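Local coordinates for protein endo-beta-N-acetylglucosaminidase F1 (Bacteroides thetaiotaomicron VPI-5482, PDB 6TCV) that hydrolyses high-mannose N-glycans, probably by cutting between the two N-acetylglucosamines of their core, as an endo-beta-N-acetylglucosaminidase of a human gut bacterium, at residues Q318-D322 / K323-V327; L172-V176 / N177-P181; V342-K345 / E346-I350. The protein carries 2 engineered substitutions. One frame throughout, in Å; residues are numbered along the deposited sequence.

Contact 1. Residues Q318-D322 / K323-V327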
loop_
_atom_site.group_PDB
_atom_site.type_symbol
_atom_site.label_atom_id
_atom_site.label_comp_id
_atom_site.label_asym_id
_atom_site.label_seq_id
_atom_site.Cartn_x
_atom_site.Cartn_y
_atom_site.Cartn_z
ATOM N N GLN A 318 -12.030 -4.137 -2.379
ATOM C CA GLN A 318 -12.794 -5.032 -3.233
ATOM C C GLN A 318 -12.506 -4.793 -4.704
ATOM O O GLN A 318 -12.538 -5.742 -5.488
ATOM C CB GLN A 318 -14.287 -4.895 -2.958
ATOM C CG GLN A 318 -14.746 -5.262 -1.562
ATOM C CD GLN A 318 -13.913 -6.342 -0.898
ATOM O OE1 GLN A 318 -13.925 -7.485 -1.330
ATOM N NE2 GLN A 318 -13.192 -5.983 0.159
ATOM N N ALA A 319 -12.253 -3.549 -5.092
ATOM C CA ALA A 319 -12.041 -3.175 -6.488
ATOM C C ALA A 319 -10.598 -3.384 -6.918
ATOM O O ALA A 319 -10.339 -3.506 -8.115
ATOM C CB ALA A 319 -12.457 -1.714 -6.706
ATOM N N MET A 320 -9.648 -3.438 -5.987
ATOM C CA MET A 320 -8.231 -3.706 -6.293
ATOM C C MET A 320 -7.650 -4.588 -5.189
ATOM O O MET A 320 -6.749 -4.184 -4.433
ATOM C CB MET A 320 -7.405 -2.433 -6.534
ATOM C CG MET A 320 -7.384 -1.384 -5.452
ATOM S SD MET A 320 -6.467 0.066 -6.073
ATOM C CE MET A 320 -6.244 1.036 -4.570
ATOM N N PRO A 321 -8.079 -5.867 -5.152
ATOM C CA PRO A 321 -7.707 -6.709 -4.016
ATOM C C PRO A 321 -6.242 -7.057 -3.980
ATOM O O PRO A 321 -5.732 -7.436 -2.912
ATOM C CB PRO A 321 -8.573 -7.950 -4.176
ATOM C CG PRO A 321 -8.963 -7.935 -5.617
ATOM C CD PRO A 321 -9.059 -6.503 -6.024
ATOM N N ASP A 322 -5.519 -6.992 -5.088
ATOM C CA ASP A 322 -4.082 -7.266 -5.026
ATOM C C ASP A 322 -3.241 -6.028 -4.712
ATOM O O ASP A 322 -2.024 -6.169 -4.591
ATOM C CB ASP A 322 -3.607 -7.935 -6.327
ATOM C CG ASP A 322 -3.840 -7.068 -7.534
ATOM O OD1 ASP A 322 -4.830 -6.329 -7.570
ATOM O OD2 ASP A 322 -3.050 -7.195 -8.497
ATOM N N LYS A 323 -3.852 -4.849 -4.569
ATOM C CA LYS A 323 -3.123 -3.603 -4.341
ATOM C C LYS A 323 -3.314 -3.114 -2.913
ATOM O O LYS A 323 -4.196 -3.589 -2.187
ATOM C CB LYS A 323 -3.587 -2.541 -5.347
ATOM C CG LYS A 323 -3.275 -2.939 -6.786
ATOM C CD LYS A 323 -3.488 -1.820 -7.787
ATOM C CE LYS A 323 -3.113 -2.195 -9.201
ATOM N NZ LYS A 323 -4.196 -2.973 -9.799
ATOM N N LEU A 324 -2.458 -2.188 -2.495
ATOM C CA LEU A 324 -2.462 -1.708 -1.127
ATOM C C LEU A 324 -3.541 -0.661 -0.892
ATOM O O LEU A 324 -3.663 0.301 -1.657
ATOM C CB LEU A 324 -1.102 -1.119 -0.767
ATOM C CG LEU A 324 0.036 -2.134 -0.764
ATOM C CD1 LEU A 324 1.356 -1.391 -0.599
ATOM C CD2 LEU A 324 -0.105 -3.134 0.376
ATOM N N VAL A 325 -4.310 -0.824 0.186
ATOM C CA VAL A 325 -5.227 0.193 0.692
ATOM C C VAL A 325 -4.683 0.648 2.026
ATOM O O VAL A 325 -4.554 -0.158 2.965
ATOM C CB VAL A 325 -6.658 -0.328 0.775
ATOM C CG1 VAL A 325 -7.611 0.707 1.381
ATOM C CG2 VAL A 325 -7.128 -0.755 -0.607
ATOM N N THR A 326 -4.299 1.905 2.088
ATOM C CA THR A 326 -3.590 2.411 3.252
ATOM C C THR A 326 -4.221 3.728 3.672
ATOM O O THR A 326 -4.835 4.425 2.855
ATOM C CB THR A 326 -2.077 2.585 2.994
ATOM O OG1 THR A 326 -1.813 3.720 2.159
ATOM C CG2 THR A 326 -1.478 1.369 2.340
ATOM N N VAL A 327 -4.069 4.075 4.940
ATOM C CA VAL A 327 -4.692 5.262 5.512
ATOM C C VAL A 327 -3.715 6.020 6.403
ATOM O O VAL A 327 -2.868 5.445 7.086
ATOM C CB VAL A 327 -6.009 5.011 6.247
ATOM C CG1 VAL A 327 -7.016 4.400 5.316
ATOM C CG2 VAL A 327 -5.781 4.126 7.428
#
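Met320 and Lys323 face each other across a type I beta turn, and the turn is closed by their backbones: Lys323 N donates to Met320 O over 3.0 Å. The N-H points well at the oxygen (161°), although the donor stands above the carbonyl plane. Pro321 suits the second position because its ring already holds phi near the value the turn needs (-69°). Beside the turn the two side chains cross at about a right angle. Met320 CG lies between its own N and carbonyl carbon (chi1 56°), and the chain beyond is extended, bringing SD to 3.9 Å from Lys323 CD and CE to 4.4 Å from Val325 CG2. A flexible thioether can lie across the lysine methylenes in this way without asking for a polar partner. Asp322 OD1 lies 4.1 Å from Lys323 NZ, beyond a salt bridge, a weak attraction at most and uncertain because Asp322 has a second conformer; its OD2 is hydrogen-bonded to Thr124. Were Lys323 an alanine, Met320 SD would probably lose its contact with the lysine methylenes, and Asp322 the positive charge beside it, while the backbone bond of the turn should survive. Lys323 O is satisfied by Lys317 NZ, and Val325 N by the carboxylate of Asp349. Thr326 OG1 bonds Val284 O and the hydroxyl of Tyr171. The turn thus completes the beta-alpha-beta unit of strand 283-287, helix 306-319 and strand 324-329, with Met320 and Lys323 resting on helix 262-278 and Val325 packed against helix 306-319.

Contact 2. Residues L172-V176 / N177-P181. With MAN (alpha-D-mannopyranose), chain B; MAN (alpha-D-mannopyranose), chain C; MAN (alpha-D-mannopyranose), chain D; BMA (beta-D-mannopyranose), chain E.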
loop_
_atom_site.group_PDB
_atom_site.type_symbol
_atom_site.label_atom_id
_atom_site.label_comp_id
_atom_site.label_asym_id
_atom_site.label_seq_id
_atom_site.Cartn_x
_atom_site.Cartn_y
_atom_site.Cartn_z
ATOM N N LEU A 172 7.016 6.345 2.593
ATOM C CA LEU A 172 7.477 7.708 2.375
ATOM C C LEU A 172 6.490 8.501 1.528
ATOM O O LEU A 172 6.203 8.116 0.400
ATOM C CB LEU A 172 8.839 7.668 1.649
ATOM C CG LEU A 172 9.513 9.021 1.469
ATOM C CD1 LEU A 172 9.843 9.626 2.813
ATOM C CD2 LEU A 172 10.795 8.830 0.640
ATOM N N PHE A 173 6.091 9.661 2.006
ATOM C CA PHE A 173 5.285 10.588 1.214
ATOM C C PHE A 173 6.161 11.633 0.557
ATOM O O PHE A 173 6.958 12.278 1.230
ATOM C CB PHE A 173 4.303 11.374 2.084
ATOM C CG PHE A 173 3.199 10.611 2.741
ATOM C CD1 PHE A 173 3.396 9.968 3.955
ATOM C CD2 PHE A 173 1.886 10.661 2.226
ATOM C CE1 PHE A 173 2.339 9.385 4.637
ATOM C CE2 PHE A 173 0.850 10.011 2.898
ATOM C CZ PHE A 173 1.091 9.364 4.102
ATOM N N PHE A 174 5.979 11.841 -0.753
ATOM C CA PHE A 174 6.556 12.988 -1.451
ATOM C C PHE A 174 5.503 14.055 -1.686
ATOM O O PHE A 174 4.409 13.763 -2.193
ATOM C CB PHE A 174 7.076 12.588 -2.826
ATOM C CG PHE A 174 8.336 11.836 -2.770
ATOM C CD1 PHE A 174 9.526 12.475 -2.644
ATOM C CD2 PHE A 174 8.326 10.441 -2.750
ATOM C CE1 PHE A 174 10.732 11.743 -2.538
ATOM C CE2 PHE A 174 9.547 9.724 -2.635
ATOM C CZ PHE A 174 10.699 10.372 -2.535
ATOM N N GLU A 175 5.837 15.306 -1.342
ATOM C CA GLU A 175 5.030 16.455 -1.748
ATOM C C GLU A 175 5.375 16.723 -3.207
ATOM O O GLU A 175 6.320 17.432 -3.534
ATOM C CB GLU A 175 5.327 17.650 -0.862
ATOM C CG GLU A 175 4.747 17.586 0.530
ATOM C CD GLU A 175 3.378 18.231 0.712
ATOM O OE1 GLU A 175 2.568 18.223 -0.247
ATOM O OE2 GLU A 175 3.114 18.749 1.807
ATOM N N VAL A 176 4.628 16.090 -4.111
ATOM C CA VAL A 176 4.972 16.126 -5.536
ATOM C C VAL A 176 4.737 17.467 -6.175
ATOM O O VAL A 176 5.153 17.673 -7.316
ATOM C CB VAL A 176 4.297 14.974 -6.300
ATOM C CG1 VAL A 176 4.768 13.638 -5.787
ATOM C CG2 VAL A 176 2.748 15.068 -6.293
ATOM N N ASN A 177 4.086 18.421 -5.491
ATOM C CA ASN A 177 4.081 19.783 -5.966
ATOM C C ASN A 177 5.505 20.284 -6.127
ATOM O O ASN A 177 5.784 21.201 -6.933
ATOM C CB ASN A 177 3.263 20.726 -5.103
ATOM C CG ASN A 177 1.813 20.485 -5.196
ATOM O OD1 ASN A 177 1.293 19.960 -6.178
ATOM N ND2 ASN A 177 1.109 20.897 -4.169
ATOM N N ASP A 178 6.418 19.762 -5.273
ATOM C CA ASP A 178 7.744 20.313 -5.190
ATOM C C ASP A 178 8.872 19.331 -5.499
ATOM O O ASP A 178 9.877 19.749 -6.068
ATOM C CB ASP A 178 8.091 20.853 -3.755
ATOM C CG ASP A 178 7.159 21.925 -3.252
ATOM O OD1 ASP A 178 6.563 22.598 -4.074
ATOM O OD2 ASP A 178 7.283 22.245 -2.076
ATOM N N VAL A 179 8.713 18.049 -5.218
ATOM C CA VAL A 179 9.815 17.084 -5.211
ATOM C C VAL A 179 9.491 15.910 -6.108
ATOM O O VAL A 179 8.423 15.283 -6.010
ATOM C CB VAL A 179 10.146 16.619 -3.771
ATOM C CG1 VAL A 179 11.285 15.599 -3.752
ATOM C CG2 VAL A 179 10.570 17.845 -2.897
ATOM N N ASN A 180 10.476 15.590 -6.949
ATOM C CA ASN A 180 10.401 14.437 -7.858
ATOM C C ASN A 180 10.497 13.130 -7.061
ATOM O O ASN A 180 11.460 12.944 -6.295
ATOM C CB ASN A 180 11.593 14.557 -8.807
ATOM C CG ASN A 180 11.575 13.567 -9.963
ATOM O OD1 ASN A 180 11.005 12.459 -9.855
ATOM N ND2 ASN A 180 12.254 13.917 -11.038
ATOM N N PRO A 181 9.533 12.208 -7.200
ATOM C CA PRO A 181 9.598 10.949 -6.453
ATOM C C PRO A 181 10.738 10.061 -6.862
ATOM O O PRO A 181 11.034 9.108 -6.120
ATOM C CB PRO A 181 8.235 10.311 -6.733
ATOM C CG PRO A 181 7.826 10.869 -8.104
ATOM C CD PRO A 181 8.331 12.297 -8.065
HETATM C C1 MAN B . 3.706 23.757 2.823
HETATM C C2 MAN B . 4.138 24.706 1.718
HETATM C C3 MAN B . 4.200 23.941 0.394
HETATM C C4 MAN B . 5.136 22.747 0.577
HETATM C C5 MAN B . 4.721 21.845 1.739
HETATM C C6 MAN B . 5.721 20.742 2.076
HETATM O O2 MAN B . 5.461 25.201 1.949
HETATM O O3 MAN B . 4.615 24.777 -0.685
HETATM O O4 MAN B . 5.137 21.890 -0.566
HETATM O O5 MAN B . 4.592 22.654 2.929
HETATM O O6 MAN B . 5.213 19.876 3.089
HETATM C C1 MAN C . -2.250 22.448 -5.587
HETATM C C2 MAN C . -1.070 22.596 -6.540
HETATM C C3 MAN C . -0.042 23.571 -5.973
HETATM C C4 MAN C . -0.711 24.891 -5.624
HETATM C C5 MAN C . -1.839 24.600 -4.641
HETATM C C6 MAN C . -2.626 25.829 -4.272
HETATM O O2 MAN C . -1.567 23.033 -7.814
HETATM O O3 MAN C . 0.998 23.729 -6.921
HETATM O O4 MAN C . 0.216 25.776 -4.999
HETATM O O5 MAN C . -2.776 23.713 -5.260
HETATM O O6 MAN C . -3.566 25.514 -3.222
HETATM C C1 MAN D . -2.285 21.781 -2.079
HETATM C C2 MAN D . -2.875 21.536 -3.462
HETATM C C3 MAN D . -3.467 20.137 -3.496
HETATM C C4 MAN D . -2.450 19.083 -3.074
HETATM C C5 MAN D . -1.816 19.437 -1.733
HETATM C C6 MAN D . -0.622 18.566 -1.396
HETATM O O2 MAN D . -1.822 21.732 -4.433
HETATM O O3 MAN D . -3.889 19.840 -4.828
HETATM O O4 MAN D . -3.106 17.831 -2.885
HETATM O O5 MAN D . -1.316 20.795 -1.779
HETATM O O6 MAN D . -0.033 18.997 -0.154
HETATM C C1 BMA E . 0.868 20.670 4.716
HETATM C C2 BMA E . 1.826 21.242 3.687
HETATM C C3 BMA E . 1.702 22.752 3.636
HETATM C C4 BMA E . 0.244 23.176 3.478
HETATM C C5 BMA E . -0.654 22.464 4.493
HETATM C C6 BMA E . -2.126 22.696 4.260
HETATM O O2 BMA E . 1.446 20.715 2.402
HETATM O O3 BMA E . 2.395 23.337 2.533
HETATM O O4 BMA E . 0.070 24.580 3.707
HETATM O O5 BMA E . -0.458 21.037 4.397
HETATM O O6 BMA E . -2.407 22.303 2.889
HETATM O O HOH W 1 2.571 18.243 -2.991
HETATM O O HOH W 2 6.795 15.843 -8.655
#
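Pro181 sets its CA over the face of Phe174, a CH-pi contact 3.8 Å from the centroid and almost on the ring normal. With CG anti to the carbonyl carbon (chi1 -75°), the phenyl ring keeps this face against the proline, while Val179 CG1 meets its edge at CD1, 3.8 Å away. Between these apolar partners the chain reverses: Glu175, centre of an inverse gamma turn, offers its carbonyl O to both Asp178 N and Val179 N. Loops at the carboxyl ends of the strands shape the substrate site of a (beta/alpha)8 barrel, the fold of this family; this one follows strand 169-175, and the mannose units of the bound glycan lie against it. The Glu175 chain bends at chi2 (-93°), which turns the carboxylate to the sugars. OE2 accepts from O2 of the beta-mannose at 2.6 Å and from O6 of the chain B mannose; OE1 accepts from O6 of the chain D mannose and from a water that in turn takes Asn177 N. Asn177 OD1 is held by Asn222, which leaves ND2 directed at O2 of the chain D mannose, 3.1 Å away. Asp178, short and acidic, receives O4 of the chain B mannose on OD2.

Contact 3. Residues V342-K345 / E346-I350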
loop_
_atom_site.group_PDB
_atom_site.type_symbol
_atom_site.label_atom_id
_atom_site.label_comp_id
_atom_site.label_asym_id
_atom_site.label_seq_id
_atom_site.Cartn_x
_atom_site.Cartn_y
_atom_site.Cartn_z
ATOM N N VAL A 342 -16.810 -8.013 7.335
ATOM C CA VAL A 342 -15.449 -8.309 6.929
ATOM C C VAL A 342 -14.504 -7.473 7.770
ATOM O O VAL A 342 -14.612 -6.232 7.808
ATOM C CB VAL A 342 -15.210 -8.003 5.433
ATOM C CG1 VAL A 342 -13.807 -8.334 5.036
ATOM C CG2 VAL A 342 -16.185 -8.797 4.558
ATOM N N ASP A 343 -13.553 -8.155 8.420
ATOM C CA ASP A 343 -12.605 -7.497 9.307
ATOM C C ASP A 343 -11.602 -6.648 8.583
ATOM O O ASP A 343 -11.152 -6.972 7.481
ATOM C CB ASP A 343 -11.860 -8.555 10.103
ATOM C CG ASP A 343 -10.939 -7.958 11.122
ATOM O OD1 ASP A 343 -11.430 -7.678 12.210
ATOM O OD2 ASP A 343 -9.698 -7.956 10.861
ATOM N N ALA A 344 -11.211 -5.565 9.266
ATOM C CA ALA A 344 -10.278 -4.598 8.719
ATOM C C ALA A 344 -8.941 -5.164 8.264
ATOM O O ALA A 344 -8.316 -4.576 7.374
ATOM C CB ALA A 344 -10.001 -3.505 9.758
ATOM N N LYS A 345 -8.463 -6.285 8.822
ATOM C CA LYS A 345 -7.204 -6.844 8.308
ATOM C C LYS A 345 -7.289 -7.135 6.806
ATOM O O LYS A 345 -6.260 -7.132 6.100
ATOM C CB LYS A 345 -6.757 -8.041 9.082
ATOM C CG LYS A 345 -5.321 -8.438 8.836
ATOM C CD LYS A 345 -4.894 -9.645 9.683
ATOM C CE LYS A 345 -3.514 -10.082 9.316
ATOM N NZ LYS A 345 -3.035 -11.224 10.139
ATOM N N GLU A 346 -8.492 -7.378 6.301
ATOM C CA GLU A 346 -8.683 -7.714 4.896
ATOM C C GLU A 346 -8.659 -6.474 4.010
ATOM O O GLU A 346 -8.636 -6.637 2.781
ATOM C CB GLU A 346 -10.018 -8.423 4.719
ATOM C CG GLU A 346 -10.230 -9.733 5.471
ATOM C CD GLU A 346 -9.712 -10.992 4.777
ATOM O OE1 GLU A 346 -9.257 -10.938 3.606
ATOM O OE2 GLU A 346 -9.909 -12.115 5.353
ATOM N N TRP A 347 -8.774 -5.255 4.555
ATOM C CA TRP A 347 -8.904 -4.056 3.723
ATOM C C TRP A 347 -8.111 -2.835 4.188
ATOM O O TRP A 347 -8.212 -1.795 3.538
ATOM C CB TRP A 347 -10.396 -3.716 3.390
ATOM C CG TRP A 347 -11.360 -3.857 4.520
ATOM C CD1 TRP A 347 -12.125 -4.920 4.802
ATOM C CD2 TRP A 347 -11.665 -2.847 5.508
ATOM N NE1 TRP A 347 -12.870 -4.688 5.942
ATOM C CE2 TRP A 347 -12.577 -3.414 6.398
ATOM C CE3 TRP A 347 -11.218 -1.531 5.740
ATOM C CZ2 TRP A 347 -13.086 -2.699 7.497
ATOM C CZ3 TRP A 347 -11.702 -0.844 6.839
ATOM C CH2 TRP A 347 -12.612 -1.434 7.700
ATOM N N ILE A 348 -7.364 -2.900 5.300
ATOM C CA ILE A 348 -6.357 -1.899 5.665
ATOM C C ILE A 348 -5.011 -2.635 5.683
ATOM O O ILE A 348 -4.717 -3.394 6.628
ATOM C CB ILE A 348 -6.624 -1.203 7.022
ATOM C CG1 ILE A 348 -8.027 -0.597 7.114
ATOM C CG2 ILE A 348 -5.500 -0.155 7.253
ATOM C CD1 ILE A 348 -8.195 0.582 6.242
ATOM N N ASP A 349 -4.183 -2.401 4.661
ATOM C CA ASP A 349 -2.889 -3.034 4.612
ATOM C C ASP A 349 -1.867 -2.330 5.486
ATOM O O ASP A 349 -1.014 -3.010 6.095
ATOM C CB ASP A 349 -2.425 -3.067 3.176
ATOM C CG ASP A 349 -3.280 -3.953 2.343
ATOM O OD1 ASP A 349 -3.242 -5.183 2.562
ATOM O OD2 ASP A 349 -4.020 -3.451 1.441
ATOM N N ILE A 350 -1.903 -1.000 5.540
ATOM C CA ILE A 350 -0.944 -0.204 6.298
ATOM C C ILE A 350 -1.704 0.986 6.851
ATOM O O ILE A 350 -2.437 1.646 6.097
ATOM C CB ILE A 350 0.263 0.299 5.449
ATOM C CG1 ILE A 350 0.882 -0.826 4.604
ATOM C CG2 ILE A 350 1.329 0.907 6.364
ATOM C CD1 ILE A 350 1.931 -0.326 3.617
HETATM O O HOH W 3 -3.865 -5.969 6.811
HETATM O O HOH W 4 -5.448 -6.893 3.274
#
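Trp347 folds its indole back against Ala344 and reaches Val342 with its nitrogen, closing a compact turn that starts with an Asx turn and continues as a short 3-10 segment before strand 350-353. In the Asx turn Lys345 N reaches Asp343 OD2 (2.9 Å) from above the carboxylate plane; the same oxygen also takes Gln364 N. A short acidic side chain suits this place because it can cap the N-H of the first bend. The tight side is the indole. Its low first torsion (chi1 42°) brings the rings against the backbone at Ala344, whose CA stands 3.7 Å from the centroid of the six-membered ring, over the face and displaced toward the rim. A small residue suits this place, since a larger side chain would probably crowd CZ2 and CH2, and Ala344 CB adds a methyl contact to CZ2. At the ring edge Trp347 NE1 donates to Val342 O over 3.0 Å with the oxygen in the ring plane, which satisfies a nitrogen in the buried interior. Val342 CG1 meets CD1 of the indole and CB of Glu346. Tyr314, of helix 306-319, adds an edge-to-face ring contact. Ala344 O grips two donors, Trp347 N and Ile348 N, the latter nearly along its C=O axis.

The other side is looser and watery. Lys345, fully extended, leads away to the carbonyl of Ser30, and Glu346 bends off to Val33 N, both long chains leaving the turn to reach the 30-33 loop. One water donates to Lys345 O and, over 2.7 Å, to Ile348 O; a second donates to Lys345 O and Asp349 OD1.

Contacts 1 and 3 are neighbours, their centres 9 Å apart, and they meet where strand 324-329 pairs in parallel with the start of strand 350-353: Val325 O and Asp349 N are 2.8 Å apart and Val327 N and Ile350 O 3.1 Å, both probable hydrogen bonds. Lys317 ties them further, bonding the carbonyl of Lys323 and forming a salt bridge with Asp349. Contact 2 belongs to the same barrel but stands about 22 Å from contact 1 and 27 Å from contact 3, centre to centre; it alone of the three touches the glycan. A thread of side chains still links it to contact 1, since Tyr171 bonds Thr326 and meets the ring of Phe173, which touches an N-acetylglucosamine.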